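5,10-methylenetetrahydromethanopterin reductase (Methanopyrus kandleri, PDB 1EZW) catalyses the reversible, coenzyme F420-dependent reduction of methylene-tetrahydromethanopterin to methyl-tetrahydromethanopterin in methanogenesis from carbon dioxide. Local coordinates at residues T76-A81 / Y139-G144; I131-E136 / K152-G157; F232-D237 / E333-L338. All blocks are in the same frame, centred on the assembly; numbering follows the deposited sequence.

Contact 1 of 3, residues T76-A81 / Y139-G144; sequences TASNIA and YQYLEG
Helix 73-86 and the last turn of helix 127-142 come close together where A77 faces Y141, their CA atoms 6.4 Å apart. A81, one helical turn beyond A77, lies next to L142 at a CA separation of 6.8 Å. Alanine suits both places: a lone methyl reaches the Y141 side chain without holding the helices further apart. The ring of Y141 enters the gap because CG stands anti to the backbone N (chi1 -175°). A77 CB sits over one face of the ring in a CH-pi contact, 3.8 Å from the centroid and 28° off the normal, and the S78 N lies over the same face. A81 CB instead comes in at the ring edge, 3.8 Å from Y141 CE2, and also receives the L142 methyl CD2 at 4.0 Å. The two helices belong to the shell of the TIM barrel, following the strands 60-63 and 93-95, so this is packing between successive barrel helices. G144, with its positive phi of 105°, forms a Schellman motif that closes helix 127-142, its N bonded to Y141 O at 2.9 Å. At the polar end, Y141 OH rests 3.4 Å from S78 CB and is hydrogen-bonded to Y40 O of the second subunit; S78 OG bonds to N42 O of that same subunit.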
ATOM      1  N   THR A  76      20.956   9.393   5.145  1.00 15.59           N
ATOM      2  CA  THR A  76      20.642   8.108   5.777  1.00 15.15           C
ATOM      3  C   THR A  76      19.706   8.347   6.982  1.00 16.07           C
ATOM      4  O   THR A  76      18.728   7.622   7.166  1.00 14.82           O
ATOM      5  CB  THR A  76      21.954   7.406   6.227  1.00 15.84           C
ATOM      6  OG1 THR A  76      22.700   7.037   5.061  1.00 15.68           O
ATOM      7  CG2 THR A  76      21.623   6.154   7.063  1.00 16.20           C
ATOM      8  N   ALA A  77      19.983   9.375   7.813  1.00 14.51           N
ATOM      9  CA  ALA A  77      19.114   9.666   8.953  1.00 13.69           C
ATOM     10  C   ALA A  77      17.656   9.903   8.484  1.00 15.12           C
ATOM     11  O   ALA A  77      16.698   9.381   9.073  1.00 15.26           O
ATOM     12  CB  ALA A  77      19.628  10.900   9.713  1.00 14.91           C
ATOM     13  N   SER A  78      17.506  10.768   7.480  1.00 13.83           N
ATOM     14  CA  SER A  78      16.188  11.032   6.926  1.00 14.53           C
ATOM     15  C   SER A  78      15.508   9.722   6.473  1.00 14.70           C
ATOM     16  O   SER A  78      14.309   9.512   6.788  1.00 15.26           O
ATOM     17  CB  SER A  78      16.310  11.991   5.721  1.00 15.45           C
ATOM     18  OG  SER A  78      15.023  12.196   5.111  1.00 15.46           O
ATOM     19  N   ASN A  79      16.236   8.864   5.736  1.00 14.75           N
ATOM     20  CA  ASN A  79      15.672   7.567   5.286  1.00 15.93           C
ATOM     21  C   ASN A  79      15.145   6.778   6.480  1.00 14.77           C
ATOM     22  O   ASN A  79      14.007   6.306   6.465  1.00 15.33           O
ATOM     23  CB  ASN A  79      16.703   6.686   4.596  1.00 16.93           C
ATOM     24  CG  ASN A  79      17.089   7.205   3.265  1.00 21.08           C
ATOM     25  OD1 ASN A  79      16.406   8.054   2.733  1.00 21.86           O
ATOM     26  ND2 ASN A  79      18.175   6.675   2.685  1.00 22.42           N
ATOM     27  N   ILE A  80      15.976   6.646   7.517  1.00 16.64           N
ATOM     28  CA  ILE A  80      15.558   5.881   8.686  1.00 15.08           C
ATOM     29  C   ILE A  80      14.361   6.494   9.389  1.00 15.48           C
ATOM     30  O   ILE A  80      13.405   5.761   9.757  1.00 14.45           O
ATOM     31  CB  ILE A  80      16.752   5.706   9.671  1.00 16.23           C
ATOM     32  CG1 ILE A  80      17.866   4.951   8.953  1.00 16.16           C
ATOM     33  CG2 ILE A  80      16.271   5.076  10.980  1.00 17.72           C
ATOM     34  CD1 ILE A  80      17.500   3.531   8.515  1.00 19.19           C
ATOM     35  N   ALA A  81      14.339   7.819   9.570  1.00 15.24           N
ATOM     36  CA  ALA A  81      13.206   8.429  10.204  1.00 13.44           C
ATOM     37  C   ALA A  81      11.922   8.227   9.364  1.00 13.78           C
ATOM     38  O   ALA A  81      10.842   8.042   9.918  1.00 14.01           O
ATOM     39  CB  ALA A  81      13.452   9.928  10.425  1.00 14.14           C
ATOM     40  N   TYR A 139      21.541   9.873  15.366  1.00 18.55           N
ATOM     41  CA  TYR A 139      20.762  10.029  16.576  1.00 19.01           C
ATOM     42  C   TYR A 139      20.491  11.485  16.927  1.00 19.23           C
ATOM     43  O   TYR A 139      19.448  11.780  17.497  1.00 19.44           O
ATOM     44  CB  TYR A 139      21.399   9.205  17.713  1.00 18.92           C
ATOM     45  CG  TYR A 139      21.028   7.737  17.455  1.00 17.39           C
ATOM     46  CD1 TYR A 139      21.774   6.952  16.565  1.00 17.81           C
ATOM     47  CD2 TYR A 139      19.874   7.201  18.024  1.00 20.04           C
ATOM     48  CE1 TYR A 139      21.375   5.632  16.232  1.00 20.86           C
ATOM     49  CE2 TYR A 139      19.450   5.874  17.708  1.00 20.91           C
ATOM     50  CZ  TYR A 139      20.207   5.114  16.814  1.00 21.84           C
ATOM     51  OH  TYR A 139      19.818   3.837  16.474  1.00 22.02           O
ATOM     52  N   GLN A 140      21.399  12.397  16.568  1.00 18.40           N
ATOM     53  CA  GLN A 140      21.061  13.808  16.758  1.00 18.94           C
ATOM     54  C   GLN A 140      19.829  14.142  15.901  1.00 18.79           C
ATOM     55  O   GLN A 140      18.939  14.874  16.347  1.00 19.34           O
ATOM     56  CB  GLN A 140      22.188  14.755  16.353  1.00 19.17           C
ATOM     57  CG  GLN A 140      23.359  14.794  17.376  1.00 21.82           C
ATOM     58  CD  GLN A 140      24.306  15.931  17.045  1.00 25.27           C
ATOM     59  OE1 GLN A 140      23.856  16.990  16.601  1.00 23.36           O
ATOM     60  NE2 GLN A 140      25.620  15.744  17.315  1.00 23.49           N
ATOM     61  N   TYR A 141      19.768  13.586  14.689  1.00 18.41           N
ATOM     62  CA  TYR A 141      18.643  13.813  13.767  1.00 17.56           C
ATOM     63  C   TYR A 141      17.349  13.231  14.363  1.00 17.58           C
ATOM     64  O   TYR A 141      16.301  13.875  14.374  1.00 18.95           O
ATOM     65  CB  TYR A 141      18.981  13.141  12.424  1.00 16.75           C
ATOM     66  CG  TYR A 141      17.975  13.391  11.316  1.00 15.82           C
ATOM     67  CD1 TYR A 141      18.220  14.328  10.324  1.00 16.55           C
ATOM     68  CD2 TYR A 141      16.770  12.684  11.279  1.00 16.41           C
ATOM     69  CE1 TYR A 141      17.279  14.569   9.286  1.00 18.64           C
ATOM     70  CE2 TYR A 141      15.828  12.911  10.254  1.00 17.34           C
ATOM     71  CZ  TYR A 141      16.089  13.846   9.266  1.00 17.88           C
ATOM     72  OH  TYR A 141      15.198  14.038   8.201  1.00 16.36           O
ATOM     73  N   LEU A 142      17.423  12.004  14.863  1.00 17.87           N
ATOM     74  CA  LEU A 142      16.263  11.344  15.471  1.00 17.14           C
ATOM     75  C   LEU A 142      15.796  12.023  16.760  1.00 18.80           C
ATOM     76  O   LEU A 142      14.626  11.884  17.143  1.00 19.96           O
ATOM     77  CB  LEU A 142      16.576   9.861  15.737  1.00 16.21           C
ATOM     78  CG  LEU A 142      16.807   8.999  14.514  1.00 15.88           C
ATOM     79  CD1 LEU A 142      17.212   7.583  14.983  1.00 17.42           C
ATOM     80  CD2 LEU A 142      15.502   8.897  13.709  1.00 16.30           C
ATOM     81  N   GLU A 143      16.700  12.748  17.446  1.00 20.04           N
ATOM     82  CA  GLU A 143      16.297  13.490  18.637  1.00 22.61           C
ATOM     83  C   GLU A 143      15.614  14.802  18.251  1.00 23.89           C
ATOM     84  O   GLU A 143      15.115  15.528  19.122  1.00 24.95           O
ATOM     85  CB  GLU A 143      17.509  13.784  19.558  1.00 24.13           C
ATOM     86  CG  GLU A 143      18.114  12.511  20.186  1.00 29.02           C
ATOM     87  CD  GLU A 143      17.305  11.973  21.351  1.00 35.02           C
ATOM     88  OE1 GLU A 143      16.166  12.447  21.554  1.00 37.11           O
ATOM     89  OE2 GLU A 143      17.802  11.070  22.076  1.00 37.89           O
ATOM     90  N   GLY A 144      15.594  15.112  16.951  1.00 22.32           N
ATOM     91  CA  GLY A 144      14.940  16.328  16.465  1.00 22.95           C
ATOM     92  C   GLY A 144      15.861  17.469  16.057  1.00 23.43           C
ATOM     93  O   GLY A 144      15.390  18.526  15.568  1.00 23.68           O
TER

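Contact 2 of 3, residues I131-E136 / K152-G157; sequences IREVKE and KYVKTG
E133 reaches from its helix to grip the backbone of the loop 152-157, and three successive N-H groups converge on its carboxylate. OE1 takes the K152 N at 2.7 Å on its syn side. OE2 accepts twice: the Y153 N, 2.7 Å away, also comes from the syn side, though 24° out of the carboxylate plane, whereas the V154 N arrives at 3.1 Å nearly in line with the C-O bond. A side chain extended beyond CG carries the acid this far, a length that suits glutamate to the task. The bonds account for both oxygens of a buried acid, and the converging N-H dipoles would probably stabilise its negative charge. Apolar groups close in beside this grip. V154 places CG1 between its own backbone N and carbonyl carbon (chi1 58°), which brings the methyl to 4.0 Å from E133 CB. The Y153 ring lies alongside with its edge turned to E133 OE2 and slants past V134 CG2; it was modelled in two conformers, so its finer contacts are doubtful. In the conformer considered here, its hydroxyl is hydrogen-bonded to P68 O.

The solvent side is looser. K152 touches E133 OE1 through its CB at 3.7 Å, but the chain bends at its outer torsions and leads the amine away, NZ being 6.5 Å from that oxygen; a weak hydrogen bond to E124 O meets it there. Lysine suits this exposed place, since its aliphatic part can lie beside E133 while the amine stays at the surface.

V134 of the helix and Y153 and V154 of the loop all touch P73 at the start of helix 73-86, while I131 points away from the loop, onto F173 and M175 of barrel strand 173-176 and onto M182 of helix 180-189.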
ATOM      1  N   ILE A 131      31.918   5.142  11.182  1.00 20.45           N
ATOM      2  CA  ILE A 131      30.672   4.574  11.697  1.00 21.16           C
ATOM      3  C   ILE A 131      30.262   5.256  13.005  1.00 20.78           C
ATOM      4  O   ILE A 131      29.095   5.536  13.232  1.00 20.62           O
ATOM      5  CB  ILE A 131      30.792   3.037  11.855  1.00 20.61           C
ATOM      6  CG1 ILE A 131      30.868   2.396  10.455  1.00 21.79           C
ATOM      7  CG2 ILE A 131      29.539   2.492  12.665  1.00 19.33           C
ATOM      8  CD1 ILE A 131      31.123   0.886  10.446  1.00 24.29           C
ATOM      9  N   ARG A 132      31.219   5.527  13.905  1.00 20.62           N
ATOM     10  CA  ARG A 132      30.860   6.231  15.127  1.00 18.60           C
ATOM     11  C   ARG A 132      30.244   7.601  14.792  1.00 19.51           C
ATOM     12  O   ARG A 132      29.302   8.034  15.448  1.00 19.66           O
ATOM     13  CB  ARG A 132      32.127   6.487  15.980  1.00 21.51           C
ATOM     14  CG  ARG A 132      32.711   5.265  16.617  1.00 21.93           C
ATOM     15  CD  ARG A 132      34.045   5.685  17.290  1.00 25.22           C
ATOM     16  NE  ARG A 132      34.686   4.567  17.969  1.00 25.70           N
ATOM     17  CZ  ARG A 132      34.387   4.158  19.197  1.00 25.92           C
ATOM     18  NH1 ARG A 132      35.047   3.118  19.714  1.00 28.22           N
ATOM     19  NH2 ARG A 132      33.455   4.770  19.915  1.00 26.86           N
ATOM     20  N   GLU A 133      30.821   8.290  13.816  1.00 18.95           N
ATOM     21  CA  GLU A 133      30.350   9.630  13.460  1.00 19.03           C
ATOM     22  C   GLU A 133      28.978   9.567  12.815  1.00 20.26           C
ATOM     23  O   GLU A 133      28.113  10.375  13.146  1.00 19.85           O
ATOM     24  CB  GLU A 133      31.336  10.341  12.532  1.00 19.75           C
ATOM     25  CG  GLU A 133      32.691  10.590  13.278  1.00 20.64           C
ATOM     26  CD  GLU A 133      33.642  11.468  12.527  1.00 23.63           C
ATOM     27  OE1 GLU A 133      34.790  11.634  13.028  1.00 24.82           O
ATOM     28  OE2 GLU A 133      33.300  12.014  11.458  1.00 23.07           O
ATOM     29  N   VAL A 134      28.789   8.619  11.915  1.00 21.62           N
ATOM     30  CA  VAL A 134      27.464   8.510  11.286  1.00 21.33           C
ATOM     31  C   VAL A 134      26.445   8.218  12.374  1.00 20.08           C
ATOM     32  O   VAL A 134      25.324   8.736  12.340  1.00 19.70           O
ATOM     33  CB  VAL A 134      27.376   7.393  10.225  1.00 22.98           C
ATOM     34  CG1 VAL A 134      25.932   7.330   9.672  1.00 25.76           C
ATOM     35  CG2 VAL A 134      28.303   7.669   9.106  1.00 26.96           C
ATOM     36  N   LYS A 135      26.793   7.367  13.346  1.00 19.05           N
ATOM     37  CA  LYS A 135      25.850   7.102  14.413  1.00 20.48           C
ATOM     38  C   LYS A 135      25.472   8.397  15.157  1.00 21.40           C
ATOM     39  O   LYS A 135      24.284   8.649  15.428  1.00 19.51           O
ATOM     40  CB  LYS A 135      26.418   6.073  15.408  1.00 21.00           C
ATOM     41  CG  LYS A 135      25.352   5.679  16.402  1.00 21.23           C
ATOM     42  CD  LYS A 135      25.892   5.027  17.669  1.00 23.10           C
ATOM     43  CE  LYS A 135      24.732   4.742  18.631  1.00 24.09           C
ATOM     44  NZ  LYS A 135      25.122   4.563  20.065  1.00 25.09           N
ATOM     45  N   GLU A 136      26.462   9.219  15.523  0.50 20.66           N
ATOM     46  CA  GLU A 136      26.135  10.463  16.223  0.50 21.39           C
ATOM     47  C   GLU A 136      25.216  11.357  15.387  0.50 20.31           C
ATOM     48  O   GLU A 136      24.287  11.953  15.919  0.50 21.43           O
ATOM     49  CB  GLU A 136      27.399  11.245  16.599  0.50 23.73           C
ATOM     50  CG  GLU A 136      28.215  10.540  17.637  0.50 26.24           C
ATOM     51  CD  GLU A 136      27.429  10.270  18.900  0.50 27.52           C
ATOM     52  OE1 GLU A 136      27.547   9.145  19.421  0.50 31.25           O
ATOM     53  OE2 GLU A 136      26.694  11.173  19.376  0.50 27.93           O
ATOM     54  N   LYS A 152      35.898  13.894  11.995  1.00 26.24           N
ATOM     55  CA  LYS A 152      36.944  13.736  10.996  1.00 25.84           C
ATOM     56  C   LYS A 152      36.387  13.331   9.645  1.00 24.71           C
ATOM     57  O   LYS A 152      36.969  13.631   8.616  1.00 25.27           O
ATOM     58  CB  LYS A 152      37.929  12.609  11.380  1.00 29.59           C
ATOM     59  CG  LYS A 152      38.592  12.689  12.756  1.00 34.10           C
ATOM     60  CD  LYS A 152      39.390  11.370  13.048  1.00 39.08           C
ATOM     61  CE  LYS A 152      40.802  11.278  12.376  1.00 42.88           C
ATOM     62  NZ  LYS A 152      40.958  11.276  10.879  1.00 44.46           N
ATOM     63  N   TYR A 153      35.254  12.622   9.633  0.65 23.29           N
ATOM     64  CA  TYR A 153      34.673  12.141   8.372  0.65 22.16           C
ATOM     65  C   TYR A 153      33.459  12.973   7.940  0.65 20.81           C
ATOM     66  O   TYR A 153      33.171  13.077   6.762  0.65 20.73           O
ATOM     67  CB  TYR A 153      34.328  10.632   8.518  0.65 21.22           C
ATOM     68  CG  TYR A 153      32.949  10.207   8.014  0.65 21.81           C
ATOM     69  CD1 TYR A 153      32.761   9.729   6.709  0.65 21.11           C
ATOM     70  CD2 TYR A 153      31.837  10.318   8.846  0.65 21.18           C
ATOM     71  CE1 TYR A 153      31.484   9.369   6.254  0.65 22.01           C
ATOM     72  CE2 TYR A 153      30.549   9.959   8.389  0.65 21.24           C
ATOM     73  CZ  TYR A 153      30.391   9.493   7.108  0.65 19.43           C
ATOM     74  OH  TYR A 153      29.101   9.170   6.688  0.65 19.86           O
ATOM     75  N   VAL A 154      32.767  13.583   8.888  1.00 21.04           N
ATOM     76  CA  VAL A 154      31.640  14.422   8.513  1.00 21.89           C
ATOM     77  C   VAL A 154      31.651  15.662   9.381  1.00 22.74           C
ATOM     78  O   VAL A 154      31.889  15.590  10.594  1.00 24.08           O
ATOM     79  CB  VAL A 154      30.251  13.671   8.668  1.00 22.18           C
ATOM     80  CG1 VAL A 154      30.039  13.174  10.104  1.00 20.60           C
ATOM     81  CG2 VAL A 154      29.138  14.618   8.276  1.00 22.51           C
ATOM     82  N   LYS A 155      31.431  16.805   8.743  1.00 22.97           N
ATOM     83  CA  LYS A 155      31.311  18.065   9.456  1.00 23.63           C
ATOM     84  C   LYS A 155      30.046  18.716   8.905  1.00 22.39           C
ATOM     85  O   LYS A 155      29.945  18.990   7.726  1.00 23.61           O
ATOM     86  CB  LYS A 155      32.529  18.984   9.234  1.00 24.33           C
ATOM     87  CG  LYS A 155      32.329  20.335   9.943  1.00 27.93           C
ATOM     88  CD  LYS A 155      33.545  21.278   9.728  1.00 31.60           C
ATOM     89  CE  LYS A 155      33.259  22.643  10.377  1.00 35.58           C
ATOM     90  NZ  LYS A 155      34.461  23.522  10.396  1.00 39.45           N
ATOM     91  N   THR A 156      29.071  18.947   9.766  1.00 23.58           N
ATOM     92  CA  THR A 156      27.828  19.567   9.313  1.00 23.60           C
ATOM     93  C   THR A 156      27.824  21.046   9.659  1.00 24.22           C
ATOM     94  O   THR A 156      28.732  21.547  10.361  1.00 24.01           O
ATOM     95  CB  THR A 156      26.611  18.975  10.038  1.00 24.48           C
ATOM     96  OG1 THR A 156      26.610  19.378  11.414  1.00 23.97           O
ATOM     97  CG2 THR A 156      26.635  17.445   9.985  1.00 23.61           C
ATOM     98  N   GLY A 157      26.831  21.750   9.127  1.00 24.44           N
ATOM     99  CA  GLY A 157      26.589  23.128   9.503  1.00 23.86           C
ATOM    100  C   GLY A 157      25.534  22.972  10.598  1.00 23.24           C
ATOM    101  O   GLY A 157      25.520  21.971  11.311  1.00 24.41           O
TER

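Contact 3 of 3, residues F232-D237 / E333-L338; sequences FSIDKD and EKAIEL
The flat peptide group joining D235 to K236 turns one face to L338, whose methyl CD2 lies over it, 3.6 Å from both D235 C and K236 N. A second flat group, the D235 carboxylate, is held at its edge: OD1 uses the lone pair directed away from OD2 to accept the D237 N at 2.7 Å and 162°, which makes an Asx turn. OD2 is 4.3 Å from K334 NZ, too far for a salt bridge, though the opposite charges probably still attract.

Leucine serves well at 338 because its branched end, with CG anti to the backbone N (chi1 -167°), spans the gap to the loop; L338 CD2 also lies 4.0 Å from I234 CG1. I234 is the other main contributor. Its CG2 faces the turn at A335, 3.6 Å from that residue's carbonyl O and 3.8 Å from its CB. The small alanine lets the strand approach the helix to 5.8 Å between the CA atoms of I234 and A335, and a beta-branched isoleucine is well suited to an extended strand.

In the TIM barrel, strand 232-234 lies outside the main sheet, pairing with strand 300-302 after the chain has left strand 225-229. Helix 332-342 follows the last barrel strand, 321-324, so the contact packs this peripheral strand against the helix after the last barrel strand. D237, next along, caps helix 238-254 by accepting the K240 N on OD1.

Toward solvent, K236 and K334 bring their amines within 4.5 Å, NZ to NZ, a like-charge approach that D235 may partly offset. From the same helix, I336 points away from the strand onto V25 and A26 of helix 16-28, and E333 and E337 make salt bridges to K15 of the third subunit.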
ATOM      1  N   PHE A 232      21.614 -20.027   5.144  1.00 21.07           N
ATOM      2  CA  PHE A 232      20.673 -20.928   5.798  1.00 21.85           C
ATOM      3  C   PHE A 232      19.897 -21.725   4.779  1.00 22.65           C
ATOM      4  O   PHE A 232      19.484 -21.171   3.744  1.00 23.48           O
ATOM      5  CB  PHE A 232      19.711 -20.041   6.613  1.00 21.12           C
ATOM      6  CG  PHE A 232      18.839 -20.759   7.570  1.00 20.99           C
ATOM      7  CD1 PHE A 232      19.146 -20.762   8.927  1.00 20.48           C
ATOM      8  CD2 PHE A 232      17.645 -21.326   7.147  1.00 20.91           C
ATOM      9  CE1 PHE A 232      18.259 -21.314   9.862  1.00 22.15           C
ATOM     10  CE2 PHE A 232      16.751 -21.886   8.071  1.00 21.29           C
ATOM     11  CZ  PHE A 232      17.050 -21.879   9.414  1.00 22.39           C
ATOM     12  N   SER A 233      19.687 -23.015   5.049  1.00 22.28           N
ATOM     13  CA  SER A 233      18.903 -23.809   4.094  1.00 24.21           C
ATOM     14  C   SER A 233      18.147 -24.911   4.806  1.00 23.67           C
ATOM     15  O   SER A 233      18.761 -25.806   5.412  1.00 24.61           O
ATOM     16  CB  SER A 233      19.791 -24.392   2.996  1.00 25.00           C
ATOM     17  OG  SER A 233      18.977 -24.899   1.919  1.00 26.15           O
ATOM     18  N   ILE A 234      16.820 -24.857   4.735  1.00 22.10           N
ATOM     19  CA  ILE A 234      16.002 -25.835   5.418  1.00 23.32           C
ATOM     20  C   ILE A 234      14.963 -26.453   4.484  1.00 26.12           C
ATOM     21  O   ILE A 234      14.364 -25.770   3.648  1.00 24.79           O
ATOM     22  CB  ILE A 234      15.328 -25.194   6.659  1.00 21.61           C
ATOM     23  CG1 ILE A 234      14.748 -26.276   7.576  1.00 22.77           C
ATOM     24  CG2 ILE A 234      14.223 -24.166   6.197  1.00 20.83           C
ATOM     25  CD1 ILE A 234      14.103 -25.745   8.844  1.00 21.70           C
ATOM     26  N   ASP A 235      14.768 -27.765   4.632  1.00 26.86           N
ATOM     27  CA  ASP A 235      13.802 -28.491   3.802  1.00 27.60           C
ATOM     28  C   ASP A 235      13.477 -29.780   4.548  1.00 30.27           C
ATOM     29  O   ASP A 235      14.290 -30.244   5.349  1.00 29.70           O
ATOM     30  CB  ASP A 235      14.451 -28.799   2.446  1.00 28.87           C
ATOM     31  CG  ASP A 235      13.456 -29.339   1.415  1.00 31.89           C
ATOM     32  OD1 ASP A 235      13.040 -30.520   1.515  1.00 30.88           O
ATOM     33  OD2 ASP A 235      13.093 -28.552   0.498  1.00 32.42           O
ATOM     34  N   LYS A 236      12.296 -30.345   4.329  1.00 31.20           N
ATOM     35  CA  LYS A 236      11.973 -31.599   5.008  1.00 34.11           C
ATOM     36  C   LYS A 236      12.927 -32.696   4.505  1.00 33.75           C
ATOM     37  O   LYS A 236      13.120 -33.704   5.172  1.00 34.82           O
ATOM     38  CB  LYS A 236      10.508 -31.979   4.761  1.00 35.94           C
ATOM     39  CG  LYS A 236      10.150 -32.085   3.297  1.00 40.84           C
ATOM     40  CD  LYS A 236       8.641 -32.315   3.101  1.00 44.15           C
ATOM     41  CE  LYS A 236       8.311 -32.581   1.634  1.00 45.57           C
ATOM     42  NZ  LYS A 236       8.820 -31.475   0.767  1.00 48.19           N
ATOM     43  N   ASP A 237      13.516 -32.490   3.331  1.00 33.12           N
ATOM     44  CA  ASP A 237      14.475 -33.421   2.744  1.00 34.62           C
ATOM     45  C   ASP A 237      15.863 -32.813   2.999  1.00 33.90           C
ATOM     46  O   ASP A 237      16.301 -31.899   2.293  1.00 33.63           O
ATOM     47  CB  ASP A 237      14.257 -33.545   1.230  1.00 37.60           C
ATOM     48  CG  ASP A 237      15.261 -34.488   0.556  1.00 39.84           C
ATOM     49  OD1 ASP A 237      16.429 -34.521   0.967  1.00 39.05           O
ATOM     50  OD2 ASP A 237      14.886 -35.165  -0.427  1.00 43.52           O
ATOM     51  N   GLU A 333       9.668 -19.460   0.259  1.00 21.61           N
ATOM     52  CA  GLU A 333       8.447 -19.361   1.047  1.00 21.53           C
ATOM     53  C   GLU A 333       8.177 -20.611   1.895  1.00 19.96           C
ATOM     54  O   GLU A 333       7.847 -20.505   3.086  1.00 19.61           O
ATOM     55  CB  GLU A 333       7.254 -19.033   0.121  1.00 20.72           C
ATOM     56  CG  GLU A 333       5.912 -19.078   0.813  1.00 21.10           C
ATOM     57  CD  GLU A 333       4.825 -18.473  -0.061  1.00 22.81           C
ATOM     58  OE1 GLU A 333       3.644 -18.784   0.181  1.00 26.57           O
ATOM     59  OE2 GLU A 333       5.187 -17.706  -0.983  1.00 22.22           O
ATOM     60  N   LYS A 334       8.314 -21.805   1.312  1.00 21.01           N
ATOM     61  CA  LYS A 334       8.081 -23.032   2.089  1.00 22.63           C
ATOM     62  C   LYS A 334       9.126 -23.137   3.196  1.00 20.33           C
ATOM     63  O   LYS A 334       8.824 -23.638   4.278  1.00 21.49           O
ATOM     64  CB  LYS A 334       8.204 -24.282   1.204  1.00 28.50           C
ATOM     65  CG  LYS A 334       7.141 -24.460   0.145  1.00 34.15           C
ATOM     66  CD  LYS A 334       7.698 -25.468  -0.906  1.00 39.21           C
ATOM     67  CE  LYS A 334       8.389 -26.681  -0.231  1.00 42.01           C
ATOM     68  NZ  LYS A 334       9.282 -27.444  -1.173  1.00 42.78           N
ATOM     69  N   ALA A 335      10.327 -22.649   2.927  1.00 20.86           N
ATOM     70  CA  ALA A 335      11.424 -22.685   3.919  1.00 20.39           C
ATOM     71  C   ALA A 335      11.097 -21.788   5.114  1.00 19.77           C
ATOM     72  O   ALA A 335      11.258 -22.148   6.284  1.00 19.47           O
ATOM     73  CB  ALA A 335      12.746 -22.269   3.253  1.00 20.90           C
ATOM     74  N   ILE A 336      10.615 -20.588   4.829  1.00 18.58           N
ATOM     75  CA  ILE A 336      10.245 -19.702   5.905  1.00 17.39           C
ATOM     76  C   ILE A 336       9.159 -20.325   6.778  1.00 17.49           C
ATOM     77  O   ILE A 336       9.183 -20.213   7.997  1.00 18.93           O
ATOM     78  CB  ILE A 336       9.746 -18.330   5.315  1.00 16.84           C
ATOM     79  CG1 ILE A 336      10.936 -17.623   4.656  1.00 18.33           C
ATOM     80  CG2 ILE A 336       9.081 -17.466   6.418  1.00 18.36           C
ATOM     81  CD1 ILE A 336      10.542 -16.425   3.739  1.00 18.42           C
ATOM     82  N   GLU A 337       8.177 -20.959   6.135  1.00 19.43           N
ATOM     83  CA  GLU A 337       7.086 -21.585   6.867  1.00 21.41           C
ATOM     84  C   GLU A 337       7.600 -22.770   7.700  1.00 21.72           C
ATOM     85  O   GLU A 337       7.135 -22.991   8.818  1.00 21.44           O
ATOM     86  CB  GLU A 337       6.003 -22.032   5.865  1.00 22.21           C
ATOM     87  CG  GLU A 337       5.282 -20.822   5.251  1.00 20.77           C
ATOM     88  CD  GLU A 337       4.226 -21.213   4.253  1.00 24.99           C
ATOM     89  OE1 GLU A 337       4.459 -22.190   3.488  1.00 24.65           O
ATOM     90  OE2 GLU A 337       3.188 -20.531   4.218  1.00 22.66           O
ATOM     91  N   LEU A 338       8.551 -23.508   7.147  1.00 21.83           N
ATOM     92  CA  LEU A 338       9.115 -24.660   7.870  1.00 23.44           C
ATOM     93  C   LEU A 338       9.852 -24.125   9.114  1.00 23.21           C
ATOM     94  O   LEU A 338       9.760 -24.683  10.221  1.00 24.86           O
ATOM     95  CB  LEU A 338      10.017 -25.444   6.906  1.00 24.47           C
ATOM     96  CG  LEU A 338      10.464 -26.826   7.361  1.00 28.48           C
ATOM     97  CD1 LEU A 338       9.246 -27.629   7.867  1.00 27.86           C
ATOM     98  CD2 LEU A 338      11.169 -27.500   6.209  1.00 28.64           C
TER

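In the fold
Contacts 1 and 2 are neighbours, their centres about 13 Å apart, and share helix 127-142: its final turn meets helix 73-86 in contact 1, and an earlier part holds the loop after it in contact 2. Their segments alternate along the chain, so helix 127-142 packs on helix 73-86 and also on the loop that follows it. Both border the second subunit. Contact 3 comes later in the sequence and lies across the chain's centre, about 36 Å from contact 1 and 41 Å from contact 2, centre to centre. It joins the peripheral strand 232-234 to helix 332-342, beside the third subunit, so opposite flanks of one barrel face different partners in the tetramer.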